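Local structure of DNA repair and telomere maintenance protein nbs1 (Schizosaccharomyces pombe, 3HUF) at residues S160-V163 with G164-Y167; C291-I294 with E295-W298. The protein serves as the phosphoprotein-binding adaptor of the MRN complex, its FHA and BRCT domains recognising phosphorylated partners such as Ctp1 during DNA double-strand break repair. All coordinates share one frame; numbering follows the deposited sequence.

How the contacts relate
Contacts 1 and 2 each start a helix with a threonine at the N-cap, the first on helix 163-170 in the BRCT 1 range, the second on helix 294-302 in the BRCT 2 range. Their centres lie about 11 Å apart, and the two helix starts touch: Met166 and Ile161 pack on Trp298, and Val163 meets Glu295. Both are partly buried, with Ile161, Thr165 and Met166 inside at contact 1 and Leu292, Ile294, Leu297 and Trp298 inside at contact 2, where Glu295 and Gln296 are exposed. The side-chain capping bond of contact 1 is weak and joined by a water and an aspartate; contact 2 follows the outermost strand of a sheet and closes a capping box.

Contact 1 (S160-V163 with G164-Y167)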
loop_
_atom_site.group_PDB
_atom_site.type_symbol
_atom_site.label_atom_id
_atom_site.label_comp_id
_atom_site.label_asym_id
_atom_site.label_seq_id
_atom_site.Cartn_x
_atom_site.Cartn_y
_atom_site.Cartn_z
ATOM N N SER A 160 23.866 -3.206 -5.870
ATOM C CA SER A 160 22.782 -3.042 -6.830
ATOM C C SER A 160 21.417 -3.257 -6.191
ATOM O O SER A 160 21.273 -4.100 -5.294
ATOM C CB SER A 160 22.937 -4.048 -7.971
ATOM O OG SER A 160 24.116 -3.811 -8.713
ATOM N N ILE A 161 20.413 -2.520 -6.665
ATOM C CA ILE A 161 19.019 -2.767 -6.234
ATOM C C ILE A 161 18.431 -3.974 -6.986
ATOM O O ILE A 161 18.895 -4.328 -8.073
ATOM C CB ILE A 161 18.082 -1.525 -6.407
ATOM C CG1 ILE A 161 17.976 -1.093 -7.881
ATOM C CG2 ILE A 161 18.508 -0.383 -5.461
ATOM C CD1 ILE A 161 16.864 -0.085 -8.157
ATOM N N THR A 162 17.427 -4.603 -6.397
ATOM C CA THR A 162 16.810 -5.789 -6.981
ATOM C C THR A 162 15.764 -5.419 -8.026
ATOM O O THR A 162 15.300 -4.280 -8.072
ATOM C CB THR A 162 16.096 -6.614 -5.898
ATOM O OG1 THR A 162 15.073 -5.811 -5.296
ATOM C CG2 THR A 162 17.081 -7.098 -4.829
ATOM N N VAL A 163 15.393 -6.404 -8.852
ATOM C CA VAL A 163 14.312 -6.265 -9.838
ATOM C C VAL A 163 12.980 -5.854 -9.192
ATOM O O VAL A 163 12.204 -5.101 -9.782
ATOM C CB VAL A 163 14.095 -7.574 -10.629
ATOM C CG1 VAL A 163 13.197 -7.328 -11.829
ATOM C CG2 VAL A 163 15.414 -8.117 -11.105
ATOM N N GLY A 164 12.727 -6.343 -7.978
ATOM C CA GLY A 164 11.514 -5.977 -7.247
ATOM C C GLY A 164 11.480 -4.484 -6.995
ATOM O O GLY A 164 10.426 -3.834 -7.112
ATOM N N THR A 165 12.651 -3.934 -6.673
ATOM C CA THR A 165 12.773 -2.502 -6.432
ATOM C C THR A 165 12.568 -1.709 -7.713
ATOM O O THR A 165 11.824 -0.733 -7.717
ATOM C CB THR A 165 14.121 -2.145 -5.805
ATOM O OG1 THR A 165 14.314 -2.946 -4.636
ATOM C CG2 THR A 165 14.142 -0.679 -5.418
ATOM N N MET A 166 13.220 -2.148 -8.791
ATOM C CA MET A 166 13.115 -1.491 -10.087
ATOM C C MET A 166 11.661 -1.439 -10.549
ATOM O O MET A 166 11.184 -0.405 -11.040
ATOM C CB MET A 166 13.921 -2.257 -11.127
ATOM C CG MET A 166 15.409 -2.386 -10.855
ATOM S SD MET A 166 16.141 -3.637 -11.946
ATOM C CE MET A 166 17.823 -3.733 -11.281
ATOM N N TYR A 167 10.978 -2.575 -10.387
ATOM C CA TYR A 167 9.586 -2.723 -10.743
ATOM C C TYR A 167 8.679 -1.813 -9.930
ATOM O O TYR A 167 7.835 -1.126 -10.504
ATOM C CB TYR A 167 9.147 -4.180 -10.613
ATOM C CG TYR A 167 7.775 -4.436 -11.194
ATOM C CD1 TYR A 167 7.435 -3.979 -12.476
ATOM C CD2 TYR A 167 6.813 -5.142 -10.472
ATOM C CE1 TYR A 167 6.181 -4.212 -13.017
ATOM C CE2 TYR A 167 5.558 -5.389 -11.011
ATOM C CZ TYR A 167 5.247 -4.928 -12.272
ATOM O OH TYR A 167 3.985 -5.166 -12.766
HETATM O O HOH W 1 16.960 -3.277 -3.695
#
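Thr162 and Thr165 bring their hydroxyls together at the start of helix 163-170, the two side chains crossing at about a right angle, with Thr162 OG1 and Thr165 OG1 3.0 Å apart. Thr162 is the N-cap. Its OG1 sits between the backbone N and the carbonyl carbon (chi1 60°), a setting that lets Thr162 OG1 accept a long, weak bond from Thr165 N at 3.4 Å. The same oxygen is also hydrogen-bonded to Asp121 OD2, outside the turn. A water links the two residues, accepting from Thr162 N and lying 2.8 Å from Thr165 OG1. Threonine suits both places because its hydroxyl stays close to the backbone; at Thr165 the methyl packs as well, CG2 lying 3.9 Å from Ile161 CD1.

Ile161, in the loop before the helix, sets its side chain roughly perpendicular to that of Thr165. Its CD1 also reaches Met166 CG at 3.8 Å. The methionine runs extended back past the helix start, so that SD passes Val163 CA and Met166 CE ends 3.4 Å from Ile161 O. A long unbranched chain is suited to this course, and both Ile161 and Met166 go on to touch Trp298 of helix 294-302. Val163 packs on Leu243 and on Ile294, while its carbonyl accepts the first-turn bond from Tyr167 N.

Met166 N bonds to Thr162 O at 3.1 Å. Chemically, then, this helix start combines a polar cluster of two hydroxyls, a water and the Asp121 carboxylate with the side chains of Ile161, Val163 and Met166, which pack on helix 294-302 and so join the BRCT 1 and BRCT 2 ranges.

Contact 2 (C291-I294 with E295-W298); sequences CLTI and EQLW
Gln296 reaches back along the chain to Thr293, and its OE1 takes two bonds there: one from Thr293 N at 2.8 Å, lying in the amide's carbonyl plane, and one from Thr293 OG1 at 3.0 Å, tilted 32° from that plane. The threonine hydroxyl thereby gives its proton to the glutamine and in turn accepts from Gln296 N at 2.9 Å. Each residue thus satisfies the other's backbone N-H, which is the reciprocal pattern of a capping box, with Thr293 as the N-cap of helix 294-302. For Gln296, CG beside its own backbone N (chi1 -76°) and an extended chain beyond carry the amide oxygen back to the N-cap; in this conformation the length of glutamine lets OE1 meet both Thr293 N and Thr293 OG1.

The box stands where strand 291-293, at one edge of the parallel four-stranded sheet in the BRCT 2 range, gives way to the helix. Leu292 is bonded through its backbone to Val271 and Leu273 of strand 270-273. Beyond the box the main chain takes over: Leu297 N bonds to Thr293 O at 2.9 Å, and Trp298 N to Ile294 O at 2.7 Å.

Apolar residues fill the inward positions. Leu292 CD1 makes a loose approach of 4.5 Å to Leu297 CG, and Leu297 continues onto Leu226 and Leu247, while the branched Ile294 covers Val272. The broad indole of Trp298 packs on Phe169 and Leu170 of helix 163-170, and the NE1 of this buried residue is hydrogen-bonded to Gln214 O.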
loop_
_atom_site.group_PDB
_atom_site.type_symbol
_atom_site.label_atom_id
_atom_site.label_comp_id
_atom_site.label_asym_id
_atom_site.label_seq_id
_atom_site.Cartn_x
_atom_site.Cartn_y
_atom_site.Cartn_z
ATOM N N CYS A 291 21.815 -11.656 -25.518
ATOM C CA CYS A 291 21.059 -11.681 -24.262
ATOM C C CYS A 291 21.449 -10.598 -23.253
ATOM O O CYS A 291 22.597 -10.149 -23.215
ATOM C CB CYS A 291 21.169 -13.057 -23.595
ATOM S SG CYS A 291 20.599 -14.435 -24.618
ATOM N N LEU A 292 20.466 -10.208 -22.439
ATOM C CA LEU A 292 20.602 -9.232 -21.356
ATOM C C LEU A 292 19.756 -9.675 -20.165
ATOM O O LEU A 292 18.708 -10.299 -20.353
ATOM C CB LEU A 292 20.079 -7.862 -21.801
ATOM C CG LEU A 292 20.821 -7.074 -22.879
ATOM C CD1 LEU A 292 19.913 -5.999 -23.454
ATOM C CD2 LEU A 292 22.114 -6.462 -22.325
ATOM N N THR A 293 20.210 -9.362 -18.948
ATOM C CA THR A 293 19.350 -9.452 -17.762
ATOM C C THR A 293 18.636 -8.111 -17.606
ATOM O O THR A 293 19.082 -7.108 -18.170
ATOM C CB THR A 293 20.133 -9.786 -16.453
ATOM O OG1 THR A 293 21.105 -8.769 -16.183
ATOM C CG2 THR A 293 20.833 -11.130 -16.556
ATOM N N ILE A 294 17.530 -8.096 -16.861
ATOM C CA ILE A 294 16.852 -6.838 -16.503
ATOM C C ILE A 294 17.804 -5.949 -15.686
ATOM O O ILE A 294 17.840 -4.727 -15.856
ATOM C CB ILE A 294 15.551 -7.077 -15.708
ATOM C CG1 ILE A 294 14.694 -8.148 -16.394
ATOM C CG2 ILE A 294 14.780 -5.772 -15.570
ATOM C CD1 ILE A 294 13.344 -8.419 -15.746
ATOM N N GLU A 295 18.583 -6.597 -14.820
ATOM C CA GLU A 295 19.635 -5.960 -14.035
ATOM C C GLU A 295 20.610 -5.200 -14.939
ATOM O O GLU A 295 20.974 -4.062 -14.647
ATOM C CB GLU A 295 20.368 -7.008 -13.177
ATOM C CG GLU A 295 19.572 -7.555 -11.970
ATOM C CD GLU A 295 18.669 -8.771 -12.282
ATOM O OE1 GLU A 295 18.319 -9.011 -13.463
ATOM O OE2 GLU A 295 18.293 -9.492 -11.323
ATOM N N GLN A 296 21.007 -5.824 -16.049
ATOM C CA GLN A 296 21.889 -5.181 -17.021
ATOM C C GLN A 296 21.166 -4.075 -17.791
ATOM O O GLN A 296 21.753 -3.041 -18.115
ATOM C CB GLN A 296 22.458 -6.216 -17.986
ATOM C CG GLN A 296 23.576 -7.075 -17.395
ATOM C CD GLN A 296 23.870 -8.324 -18.232
ATOM O OE1 GLN A 296 22.964 -9.084 -18.578
ATOM N NE2 GLN A 296 25.144 -8.541 -18.545
ATOM N N LEU A 297 19.883 -4.305 -18.064
ATOM C CA LEU A 297 19.033 -3.355 -18.780
ATOM C C LEU A 297 18.773 -2.082 -17.965
ATOM O O LEU A 297 18.679 -0.994 -18.532
ATOM C CB LEU A 297 17.694 -4.017 -19.126
ATOM C CG LEU A 297 17.125 -4.001 -20.545
ATOM C CD1 LEU A 297 15.618 -4.212 -20.471
ATOM C CD2 LEU A 297 17.445 -2.725 -21.296
ATOM N N TRP A 298 18.641 -2.232 -16.645
ATOM C CA TRP A 298 18.458 -1.107 -15.721
ATOM C C TRP A 298 19.687 -0.190 -15.709
ATOM O O TRP A 298 19.549 1.034 -15.679
ATOM C CB TRP A 298 18.167 -1.630 -14.318
ATOM C CG TRP A 298 17.802 -0.590 -13.287
ATOM C CD1 TRP A 298 18.616 -0.084 -12.314
ATOM C CD2 TRP A 298 16.523 0.048 -13.110
ATOM N NE1 TRP A 298 17.928 0.828 -11.541
ATOM C CE2 TRP A 298 16.644 0.929 -12.008
ATOM C CE3 TRP A 298 15.287 -0.044 -13.768
ATOM C CZ2 TRP A 298 15.584 1.727 -11.563
ATOM C CZ3 TRP A 298 14.224 0.749 -13.315
ATOM C CH2 TRP A 298 14.384 1.620 -12.221
#